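Local coordinates for protein putative acetyltransferase Ta0821 (Thermoplasma acidophilum DSM 1728, PDB 3C26) that probably transfers an acyl group, as GNAT-family acetyltransferases do with acetyl-CoA, to a substrate not yet identified, at residues D34-L39 with Y125-P130; E54-D59 with T74-K79; W172-I177 with Y181-D186. One frame throughout, in Å; residues are numbered along the deposited sequence.

How the contacts relate
From the N terminus the chain first runs through helix 31-40, which carries one side of contact 1, and then through helix 45-58 and strand 70-79, which meet in contact 2 after strand 62-67 has come between them, closing a smaller loop. Only later does residue range 125-130 return to helix 31-40, so contact 1 closes a long loop that contains contact 2 whole; both belong to the GNAT region, although their nearest atoms stay about 11 Å apart. Contact 3 follows in series, closing its own loop of three residues as the hairpin of strands 174-177 and 180-183. Its nearest atoms lie about 6 Å from contact 2, whose Glu78 reaches Lys180, at the start of strand 180-183.

Contact 1 (D34-L39 with Y125-P130). With EDO (1,2-ethanediol), chain H; EDO (1,2-ethanediol), chain I.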
loop_
_atom_site.group_PDB
_atom_site.type_symbol
_atom_site.label_atom_id
_atom_site.label_comp_id
_atom_site.label_asym_id
_atom_site.label_seq_id
_atom_site.Cartn_x
_atom_site.Cartn_y
_atom_site.Cartn_z
ATOM N N ASP A 34 -10.653 -5.287 -7.782
ATOM C CA ASP A 34 -10.583 -5.789 -6.400
ATOM C C ASP A 34 -9.386 -5.159 -5.700
ATOM O O ASP A 34 -9.433 -4.807 -4.549
ATOM C CB ASP A 34 -10.479 -7.316 -6.346
ATOM C CG ASP A 34 -11.810 -8.017 -6.625
ATOM O OD1 ASP A 34 -12.868 -7.342 -6.624
ATOM O OD2 ASP A 34 -11.808 -9.261 -6.803
ATOM N N LEU A 35 -8.298 -5.058 -6.421
ATOM C CA LEU A 35 -7.108 -4.355 -5.920
ATOM C C LEU A 35 -7.395 -2.857 -5.606
ATOM O O LEU A 35 -6.952 -2.340 -4.579
ATOM C CB LEU A 35 -5.919 -4.528 -6.854
ATOM C CG LEU A 35 -4.644 -3.790 -6.432
ATOM C CD1 LEU A 35 -4.256 -4.066 -4.955
ATOM C CD2 LEU A 35 -3.527 -4.090 -7.434
ATOM N N TYR A 36 -8.148 -2.171 -6.467
ATOM C CA TYR A 36 -8.522 -0.769 -6.170
ATOM C C TYR A 36 -9.188 -0.637 -4.784
ATOM O O TYR A 36 -8.879 0.254 -3.989
ATOM C CB TYR A 36 -9.500 -0.178 -7.219
ATOM C CG TYR A 36 -9.760 1.280 -6.966
ATOM C CD1 TYR A 36 -8.957 2.271 -7.537
ATOM C CD2 TYR A 36 -10.760 1.686 -6.070
ATOM C CE1 TYR A 36 -9.174 3.642 -7.231
ATOM C CE2 TYR A 36 -10.980 3.007 -5.788
ATOM C CZ TYR A 36 -10.161 3.996 -6.369
ATOM O OH TYR A 36 -10.417 5.347 -6.087
ATOM N N SER A 37 -10.142 -1.517 -4.519
ATOM C CA SER A 37 -10.905 -1.434 -3.277
ATOM C C SER A 37 -10.012 -1.573 -2.064
ATOM O O SER A 37 -10.138 -0.860 -1.082
ATOM C CB SER A 37 -11.979 -2.538 -3.210
ATOM O OG SER A 37 -12.813 -2.497 -4.346
ATOM N N LYS A 38 -9.089 -2.516 -2.124
ATOM C CA LYS A 38 -8.187 -2.737 -0.993
ATOM C C LYS A 38 -7.303 -1.521 -0.770
ATOM O O LYS A 38 -7.054 -1.130 0.344
ATOM C CB LYS A 38 -7.315 -3.979 -1.210
ATOM C CG LYS A 38 -8.059 -5.310 -1.341
ATOM C CD LYS A 38 -7.015 -6.418 -1.357
ATOM C CE LYS A 38 -7.537 -7.828 -1.545
ATOM N NZ LYS A 38 -6.369 -8.822 -1.622
ATOM N N LEU A 39 -6.816 -0.958 -1.853
ATOM C CA LEU A 39 -5.924 0.200 -1.809
ATOM C C LEU A 39 -6.703 1.404 -1.270
ATOM O O LEU A 39 -6.231 2.166 -0.403
ATOM C CB LEU A 39 -5.289 0.465 -3.177
ATOM C CG LEU A 39 -4.220 -0.584 -3.635
ATOM C CD1 LEU A 39 -3.732 -0.402 -5.096
ATOM C CD2 LEU A 39 -2.996 -0.625 -2.663
ATOM N N TYR A 125 -4.016 9.667 -5.111
ATOM C CA TYR A 125 -3.237 8.705 -4.319
ATOM C C TYR A 125 -2.024 8.237 -5.106
ATOM O O TYR A 125 -2.094 8.040 -6.303
ATOM C CB TYR A 125 -4.053 7.489 -3.943
ATOM C CG TYR A 125 -5.062 7.662 -2.831
ATOM C CD1 TYR A 125 -4.652 7.934 -1.531
ATOM C CD2 TYR A 125 -6.408 7.447 -3.054
ATOM C CE1 TYR A 125 -5.537 8.050 -0.526
ATOM C CE2 TYR A 125 -7.314 7.515 -2.019
ATOM C CZ TYR A 125 -6.882 7.844 -0.772
ATOM O OH TYR A 125 -7.798 7.881 0.276
ATOM N N SER A 126 -0.912 8.073 -4.402
ATOM C CA SER A 126 0.384 7.655 -4.988
ATOM C C SER A 126 0.292 6.275 -5.670
ATOM O O SER A 126 1.072 5.957 -6.560
ATOM C CB SER A 126 1.452 7.560 -3.900
ATOM O OG SER A 126 1.042 6.671 -2.852
ATOM N N TRP A 127 -0.664 5.454 -5.249
ATOM C CA TRP A 127 -0.846 4.089 -5.849
ATOM C C TRP A 127 -1.825 4.064 -7.028
ATOM O O TRP A 127 -2.020 3.043 -7.695
ATOM C CB TRP A 127 -1.350 3.097 -4.790
ATOM C CG TRP A 127 -2.557 3.574 -3.987
ATOM C CD1 TRP A 127 -2.528 4.037 -2.690
ATOM C CD2 TRP A 127 -3.929 3.572 -4.369
ATOM N NE1 TRP A 127 -3.774 4.373 -2.283
ATOM C CE2 TRP A 127 -4.667 4.077 -3.274
ATOM C CE3 TRP A 127 -4.618 3.217 -5.542
ATOM C CZ2 TRP A 127 -6.064 4.238 -3.310
ATOM C CZ3 TRP A 127 -6.020 3.355 -5.570
ATOM C CH2 TRP A 127 -6.719 3.865 -4.468
ATOM N N ASN A 128 -2.480 5.199 -7.275
ATOM C CA ASN A 128 -3.539 5.246 -8.291
ATOM C C ASN A 128 -2.950 5.582 -9.644
ATOM O O ASN A 128 -3.109 6.663 -10.179
ATOM C CB ASN A 128 -4.672 6.186 -7.903
ATOM C CG ASN A 128 -5.867 6.017 -8.791
ATOM O OD1 ASN A 128 -5.817 5.238 -9.737
ATOM N ND2 ASN A 128 -6.983 6.701 -8.470
ATOM N N GLU A 129 -2.265 4.583 -10.175
ATOM C CA GLU A 129 -1.473 4.742 -11.357
ATOM C C GLU A 129 -2.276 5.215 -12.570
ATOM O O GLU A 129 -1.802 6.069 -13.296
ATOM C CB GLU A 129 -0.709 3.467 -11.688
ATOM C CG GLU A 129 0.393 3.682 -12.681
ATOM C CD GLU A 129 1.589 4.502 -12.137
ATOM O OE1 GLU A 129 1.743 4.675 -10.926
ATOM O OE2 GLU A 129 2.391 4.969 -12.968
ATOM N N PRO A 130 -3.469 4.621 -12.831
ATOM C CA PRO A 130 -4.271 5.086 -13.974
ATOM C C PRO A 130 -4.666 6.567 -13.836
ATOM O O PRO A 130 -4.636 7.321 -14.791
ATOM C CB PRO A 130 -5.499 4.177 -13.896
ATOM C CG PRO A 130 -4.951 2.907 -13.333
ATOM C CD PRO A 130 -4.018 3.370 -12.262
HETATM C C1 EDO H . 2.568 2.235 -3.024
HETATM O O1 EDO H . 1.465 2.131 -2.108
HETATM C C2 EDO H . 2.314 3.367 -4.000
HETATM O O2 EDO H . 2.471 4.520 -3.203
HETATM C C1 EDO I . 3.046 9.231 -12.249
HETATM O O1 EDO I . 2.448 8.028 -12.763
HETATM C C2 EDO I . 3.892 9.907 -13.312
HETATM O O2 EDO I . 3.044 10.235 -14.405
#
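The indole of Trp127 is wedged against helix 31-40 by Leu39 and Tyr36, which meet it in two different ways. Leu39 covers one face: its CB sits 3.5 Å from the centroid of the six-membered ring of Trp127 and only 7° off the ring normal, a CH-pi contact, while Leu39 CD1 reaches Trp127 CE3 at 3.8 Å. Tyr125 CB lies over the opposite face of the indole, nearer the rim. Tyr36 meets the rim instead. The edge of Trp127 points at the tyrosine face in an offset T-shaped pair, planes at 75° and centroids 5.2 Å apart, with Tyr36 CE1 3.6 Å from Trp127 CZ3. This reach depends on the tryptophan torsion, which sets CG between the backbone N and the carbonyl carbon (chi1 50°) and turns the indole toward Leu39 and Tyr36. Asn128 ND2 approaches the edge of the Tyr36 ring, 4.0 Å from Tyr36 CE1; the amide is held at its other end, where OD1 accepts from Trp27 NE1, while Tyr36 OH bonds to Ser24 OG. A valine in place of Trp127 would probably leave the Tyr36 face without its edge partner and open a gap between Leu39 and Tyr125. The tryptophan follows strand 119-125 in a type I turn from Tyr125 to Asn128, the latter being the N-cap of helix 129-138, so the contact fastens helix 31-40 over this strand-to-helix connection, beside the second subunit, whose Glu129 forms a salt bridge with Lys38.

Contact 2 (E54-D59 with T74-K79); sequences ERWVND and TIHMEK. With EDO (1,2-ethanediol), chain E.
Trp56 of helix 45-58 lays its indole flat on the imidazole of His76, and the stack can be followed outward from the helix. The contact packs this helix on strand 70-79, which lies between strands 62-67 and 85-92 in the GNAT region. Trp56 CB already touches the histidine, 3.9 Å from His76 CD2. With CG anti to the carbonyl carbon (chi1 -74°), the ring system then runs out across the imidazole. CG and CD1 lie nearest the side of the imidazole that carries NE2, CD2 comes over the centre of the ring, and Trp56 CE3 meets His76 CG at 3.4 Å. At the ring fusion, Trp56 CE2 makes the nearest approach of the two residues, 3.3 Å to His76 CE1. Farther out, CZ2 and CH2 both come close to ND1, and CZ3 passes near CG and CB. The six-membered ring and the imidazole are thus nearly parallel, planes 2° apart and centroids 3.5 Å apart, a face-to-face stack. At the indole nitrogen the partner changes: NE1 has a poor angle toward His76 NE2 and instead gives a weak bond to a water, which donates in turn to Glu78 OE1 at 2.8 Å. Glu78 follows two residues after His76 on strand 70-79, and its OE2 forms a salt bridge with Lys180. His76 ND1 and O2 of a 1,2-ethanediol, probably from the crystallisation liquor, lie 2.5 Å apart in a hydrogen bond whose donor is not settled. Helix and strand are therefore joined by stacking and a water-mediated link, without a direct polar bond. Such a stack is largely dispersive and needs no charge, and it leaves the ring-edge nitrogens to polar partners such as the diol at ND1.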
loop_
_atom_site.group_PDB
_atom_site.type_symbol
_atom_site.label_atom_id
_atom_site.label_comp_id
_atom_site.label_asym_id
_atom_site.label_seq_id
_atom_site.Cartn_x
_atom_site.Cartn_y
_atom_site.Cartn_z
ATOM N N GLU A 54 -23.415 14.760 -1.460
ATOM C CA GLU A 54 -24.831 15.167 -1.563
ATOM C C GLU A 54 -24.949 16.677 -1.391
ATOM O O GLU A 54 -25.646 17.364 -2.192
ATOM C CB GLU A 54 -25.741 14.405 -0.589
ATOM C CG GLU A 54 -27.198 14.787 -0.827
ATOM C CD GLU A 54 -28.179 13.958 -0.034
ATOM O OE1 GLU A 54 -27.758 13.147 0.804
ATOM O OE2 GLU A 54 -29.390 14.114 -0.271
ATOM N N ARG A 55 -24.188 17.194 -0.418
ATOM C CA ARG A 55 -24.114 18.644 -0.128
ATOM C C ARG A 55 -23.608 19.415 -1.340
ATOM O O ARG A 55 -24.167 20.432 -1.760
ATOM C CB ARG A 55 -23.250 18.953 1.109
ATOM C CG ARG A 55 -24.044 18.880 2.411
ATOM C CD ARG A 55 -23.228 19.018 3.697
ATOM N NE ARG A 55 -22.530 17.784 4.106
ATOM C CZ ARG A 55 -21.645 17.740 5.097
ATOM N NH1 ARG A 55 -21.337 18.852 5.758
ATOM N NH2 ARG A 55 -21.041 16.603 5.417
ATOM N N TRP A 56 -22.551 18.883 -1.926
ATOM C CA TRP A 56 -21.967 19.478 -3.110
ATOM C C TRP A 56 -22.944 19.592 -4.241
ATOM O O TRP A 56 -22.992 20.609 -4.891
ATOM C CB TRP A 56 -20.783 18.642 -3.623
ATOM C CG TRP A 56 -19.518 18.748 -2.776
ATOM C CD1 TRP A 56 -19.225 19.722 -1.867
ATOM C CD2 TRP A 56 -18.355 17.927 -2.864
ATOM N NE1 TRP A 56 -17.968 19.543 -1.371
ATOM C CE2 TRP A 56 -17.414 18.436 -1.958
ATOM C CE3 TRP A 56 -18.016 16.799 -3.625
ATOM C CZ2 TRP A 56 -16.151 17.863 -1.792
ATOM C CZ3 TRP A 56 -16.755 16.229 -3.439
ATOM C CH2 TRP A 56 -15.844 16.770 -2.560
ATOM N N VAL A 57 -23.638 18.482 -4.513
ATOM C CA VAL A 57 -24.638 18.408 -5.600
ATOM C C VAL A 57 -25.694 19.469 -5.384
ATOM O O VAL A 57 -26.088 20.188 -6.294
ATOM C CB VAL A 57 -25.317 16.983 -5.751
ATOM C CG1 VAL A 57 -26.419 17.026 -6.800
ATOM C CG2 VAL A 57 -24.259 15.903 -6.084
ATOM N N ASN A 58 -26.123 19.577 -4.139
ATOM C CA ASN A 58 -27.149 20.560 -3.752
ATOM C C ASN A 58 -26.668 22.008 -3.840
ATOM O O ASN A 58 -27.464 22.913 -4.047
ATOM C CB ASN A 58 -27.684 20.256 -2.352
ATOM C CG ASN A 58 -28.695 19.123 -2.357
ATOM O OD1 ASN A 58 -29.508 19.039 -3.259
ATOM N ND2 ASN A 58 -28.703 18.310 -1.311
ATOM N N ASP A 59 -25.356 22.201 -3.716
ATOM C CA ASP A 59 -24.755 23.559 -3.752
ATOM C C ASP A 59 -24.456 23.978 -5.188
ATOM O O ASP A 59 -24.032 25.089 -5.446
ATOM C CB ASP A 59 -23.418 23.637 -3.006
ATOM C CG ASP A 59 -23.542 23.450 -1.501
ATOM O OD1 ASP A 59 -24.674 23.476 -0.948
ATOM O OD2 ASP A 59 -22.456 23.276 -0.870
ATOM N N THR A 74 -19.320 11.934 -12.330
ATOM C CA THR A 74 -19.306 13.213 -11.619
ATOM C C THR A 74 -17.918 13.777 -11.553
ATOM O O THR A 74 -16.909 13.054 -11.624
ATOM C CB THR A 74 -19.800 13.062 -10.137
ATOM O OG1 THR A 74 -18.920 12.173 -9.403
ATOM C CG2 THR A 74 -21.227 12.533 -10.068
ATOM N N ILE A 75 -17.882 15.097 -11.437
ATOM C CA ILE A 75 -16.683 15.808 -11.029
ATOM C C ILE A 75 -17.124 16.984 -10.140
ATOM O O ILE A 75 -18.092 17.680 -10.469
ATOM C CB ILE A 75 -15.814 16.333 -12.227
ATOM C CG1 ILE A 75 -14.513 16.944 -11.739
ATOM C CG2 ILE A 75 -16.531 17.458 -12.985
ATOM C CD1 ILE A 75 -13.453 15.997 -11.475
ATOM N N HIS A 76 -16.411 17.178 -9.020
ATOM C CA HIS A 76 -16.615 18.348 -8.146
ATOM C C HIS A 76 -15.584 19.444 -8.473
ATOM O O HIS A 76 -14.433 19.158 -8.732
ATOM C CB HIS A 76 -16.509 17.949 -6.664
ATOM C CG HIS A 76 -16.627 19.102 -5.703
ATOM N ND1 HIS A 76 -15.624 19.448 -4.812
ATOM C CD2 HIS A 76 -17.637 19.983 -5.495
ATOM C CE1 HIS A 76 -16.013 20.508 -4.118
ATOM N NE2 HIS A 76 -17.233 20.842 -4.504
HETATM N N MSE A 77 -16.028 20.699 -8.476
HETATM C CA MSE A 77 -15.134 21.842 -8.651
HETATM C C MSE A 77 -15.386 22.898 -7.560
HETATM O O MSE A 77 -16.514 23.215 -7.202
HETATM C CB MSE A 77 -15.381 22.563 -9.977
HETATM C CG MSE A 77 -15.452 21.730 -11.175
HETATM SE SE MSE A 77 -16.234 22.824 -12.634
HETATM C CE MSE A 77 -16.775 21.257 -13.629
ATOM N N GLU A 78 -14.318 23.470 -7.055
ATOM C CA GLU A 78 -14.476 24.491 -6.057
ATOM C C GLU A 78 -13.392 25.535 -6.143
ATOM O O GLU A 78 -12.213 25.228 -5.996
ATOM C CB GLU A 78 -14.527 23.883 -4.647
ATOM C CG GLU A 78 -14.681 24.973 -3.618
ATOM C CD GLU A 78 -15.075 24.484 -2.263
ATOM O OE1 GLU A 78 -15.774 23.471 -2.179
ATOM O OE2 GLU A 78 -14.670 25.137 -1.278
ATOM N N LYS A 79 -13.832 26.777 -6.367
ATOM C CA LYS A 79 -12.921 27.917 -6.487
ATOM C C LYS A 79 -12.393 28.227 -5.098
ATOM O O LYS A 79 -13.142 28.277 -4.133
ATOM C CB LYS A 79 -13.613 29.124 -7.119
ATOM C CG LYS A 79 -12.675 30.276 -7.438
ATOM C CD LYS A 79 -13.315 31.249 -8.343
ATOM C CE LYS A 79 -12.727 31.174 -9.751
ATOM N NZ LYS A 79 -13.426 32.144 -10.709
HETATM C C1 EDO E . -12.051 19.452 -3.394
HETATM O O1 EDO E . -13.177 20.012 -2.734
HETATM C C2 EDO E . -12.411 18.072 -3.870
HETATM O O2 EDO E . -13.460 18.138 -4.807
HETATM O O HOH W 1 -15.703 21.569 -0.061
#

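Contact 3 (W172-I177 with Y181-D186); sequences WRCFFI and YMCSDD
A tight beta hairpin, strands 174-177 and 180-183, is clasped by the disulfide between Cys174 and Cys183. The two cysteines form an antiparallel non-hydrogen-bonded pair with CA atoms 4.0 Å apart, and the S-S bond turns through a chi3 of 101°. Backbone hydrogen bonds flank it: Phe175 N gives to Met182 O at 2.8 Å and Met182 N returns to Phe175 O, while Ser184 N reaches Arg173 O beyond the disulfide. Aromatic contacts fill the face shared with the cysteines. Tyr181 presents its edge to the face of Phe176 in a T-shaped pair, planes at 77°; with CG anti to the backbone N, its ring also leans back along the neighbouring strand, so that Tyr181 CE2 lies 3.4 Å from Cys174 CB. The hydroxyl end bonds to Arg244, and Phe176 continues edge-to-face to Tyr146, which joins the hairpin to strand 141-153. On the other face the contact is apolar: selenomethionine Met182, bent at chi3, brings its CE to Ile177 CB at 3.8 Å, and Phe175 stacks on Phe205. Between the two segments, side-chain hydrogen bonding is at the open end of the hairpin, where Arg173 NE donates to Asp185 O at 3.2 Å; the oxygen lies in the guanidinium plane, yet the nitrogen stands 55° out of the carbonyl plane.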
loop_
_atom_site.group_PDB
_atom_site.type_symbol
_atom_site.label_atom_id
_atom_site.label_comp_id
_atom_site.label_asym_id
_atom_site.label_seq_id
_atom_site.Cartn_x
_atom_site.Cartn_y
_atom_site.Cartn_z
ATOM N N TRP A 172 5.556 27.859 5.265
ATOM C CA TRP A 172 4.731 27.369 4.178
ATOM C C TRP A 172 3.588 28.345 3.926
ATOM O O TRP A 172 3.120 29.022 4.852
ATOM C CB TRP A 172 4.149 26.017 4.509
ATOM C CG TRP A 172 5.191 25.043 4.575
ATOM C CD1 TRP A 172 5.854 24.615 5.689
ATOM C CD2 TRP A 172 5.812 24.433 3.474
ATOM N NE1 TRP A 172 6.815 23.734 5.337
ATOM C CE2 TRP A 172 6.803 23.597 3.972
ATOM C CE3 TRP A 172 5.595 24.476 2.095
ATOM C CZ2 TRP A 172 7.594 22.819 3.145
ATOM C CZ3 TRP A 172 6.364 23.679 1.292
ATOM C CH2 TRP A 172 7.364 22.891 1.812
ATOM N N ARG A 173 3.213 28.465 2.659
ATOM C CA ARG A 173 2.121 29.340 2.237
ATOM C C ARG A 173 1.051 28.641 1.471
ATOM O O ARG A 173 0.112 29.269 1.051
ATOM C CB ARG A 173 2.615 30.445 1.340
ATOM C CG ARG A 173 2.581 31.758 1.950
ATOM C CD ARG A 173 3.462 31.788 3.087
ATOM N NE ARG A 173 3.176 32.939 3.925
ATOM C CZ ARG A 173 3.627 33.058 5.152
ATOM N NH1 ARG A 173 4.378 32.080 5.696
ATOM N NH2 ARG A 173 3.306 34.143 5.835
ATOM N N CYS A 174 1.270 27.369 1.179
ATOM C CA CYS A 174 0.209 26.529 0.553
ATOM C C CYS A 174 -0.014 25.418 1.504
ATOM O O CYS A 174 0.941 24.893 2.071
ATOM C CB CYS A 174 0.569 25.987 -0.815
ATOM S SG CYS A 174 1.016 27.235 -1.976
ATOM N N PHE A 175 -1.291 25.105 1.686
ATOM C CA PHE A 175 -1.774 24.161 2.677
ATOM C C PHE A 175 -2.955 23.355 2.206
ATOM O O PHE A 175 -3.717 23.777 1.372
ATOM C CB PHE A 175 -2.366 24.902 3.904
ATOM C CG PHE A 175 -1.626 26.124 4.327
ATOM C CD1 PHE A 175 -1.925 27.357 3.766
ATOM C CD2 PHE A 175 -0.695 26.053 5.362
ATOM C CE1 PHE A 175 -1.268 28.469 4.161
ATOM C CE2 PHE A 175 -0.023 27.186 5.773
ATOM C CZ PHE A 175 -0.308 28.393 5.171
ATOM N N PHE A 176 -3.094 22.186 2.807
ATOM C CA PHE A 176 -4.270 21.339 2.633
ATOM C C PHE A 176 -5.238 21.768 3.689
ATOM O O PHE A 176 -4.939 21.695 4.874
ATOM C CB PHE A 176 -3.978 19.844 2.780
ATOM C CG PHE A 176 -4.194 19.058 1.530
ATOM C CD1 PHE A 176 -5.366 19.186 0.809
ATOM C CD2 PHE A 176 -3.266 18.136 1.108
ATOM C CE1 PHE A 176 -5.610 18.445 -0.336
ATOM C CE2 PHE A 176 -3.498 17.389 -0.045
ATOM C CZ PHE A 176 -4.697 17.553 -0.756
ATOM N N ILE A 177 -6.369 22.302 3.256
ATOM C CA ILE A 177 -7.422 22.634 4.162
ATOM C C ILE A 177 -8.740 22.069 3.631
ATOM O O ILE A 177 -9.140 22.338 2.496
ATOM C CB ILE A 177 -7.532 24.117 4.362
ATOM C CG1 ILE A 177 -6.216 24.665 4.950
ATOM C CG2 ILE A 177 -8.663 24.461 5.316
ATOM C CD1 ILE A 177 -6.328 26.107 5.379
ATOM N N TYR A 181 -6.101 22.104 -1.618
ATOM C CA TYR A 181 -4.752 22.646 -1.515
ATOM C C TYR A 181 -4.782 24.103 -2.011
ATOM O O TYR A 181 -4.954 24.388 -3.197
ATOM C CB TYR A 181 -3.730 21.788 -2.299
ATOM C CG TYR A 181 -2.289 22.050 -1.901
ATOM C CD1 TYR A 181 -1.778 21.553 -0.685
ATOM C CD2 TYR A 181 -1.430 22.759 -2.727
ATOM C CE1 TYR A 181 -0.478 21.752 -0.321
ATOM C CE2 TYR A 181 -0.138 22.987 -2.338
ATOM C CZ TYR A 181 0.335 22.499 -1.138
ATOM O OH TYR A 181 1.648 22.737 -0.792
HETATM N N MSE A 182 -4.569 25.011 -1.081
HETATM C CA MSE A 182 -4.722 26.433 -1.334
HETATM C C MSE A 182 -3.572 27.241 -0.770
HETATM O O MSE A 182 -2.964 26.874 0.222
HETATM C CB MSE A 182 -6.035 26.919 -0.678
HETATM C CG MSE A 182 -6.059 26.800 0.833
HETATM SE SE MSE A 182 -7.740 27.391 1.734
HETATM C CE MSE A 182 -8.889 25.899 1.317
ATOM N N CYS A 183 -3.322 28.367 -1.399
ATOM C CA CYS A 183 -2.263 29.254 -0.975
ATOM C C CYS A 183 -2.813 30.612 -0.586
ATOM O O CYS A 183 -3.879 31.052 -1.033
ATOM C CB CYS A 183 -1.187 29.408 -2.048
ATOM S SG CYS A 183 -0.706 27.835 -2.844
ATOM N N SER A 184 -2.090 31.231 0.320
ATOM C CA SER A 184 -2.377 32.612 0.703
ATOM C C SER A 184 -1.161 33.247 1.374
ATOM O O SER A 184 -0.643 32.721 2.369
ATOM C CB SER A 184 -3.612 32.702 1.594
ATOM O OG SER A 184 -3.697 34.004 2.139
ATOM N N ASP A 185 -0.732 34.369 0.776
ATOM C CA ASP A 185 0.469 35.195 1.178
ATOM C C ASP A 185 0.439 35.504 2.633
ATOM O O ASP A 185 1.456 35.595 3.335
ATOM C CB ASP A 185 0.476 36.573 0.480
ATOM C CG ASP A 185 0.781 36.482 -1.023
ATOM O OD1 ASP A 185 1.039 35.353 -1.523
ATOM O OD2 ASP A 185 0.755 37.532 -1.701
ATOM N N ASP A 186 -0.782 35.781 3.017
ATOM C CA ASP A 186 -1.122 36.035 4.377
ATOM C C ASP A 186 -2.012 34.906 4.808
ATOM O O ASP A 186 -3.203 34.947 4.499
ATOM C CB ASP A 186 -1.905 37.324 4.497
ATOM C CG ASP A 186 -2.391 37.559 5.915
ATOM O OD1 ASP A 186 -1.938 36.792 6.803
ATOM O OD2 ASP A 186 -3.212 38.479 6.143
#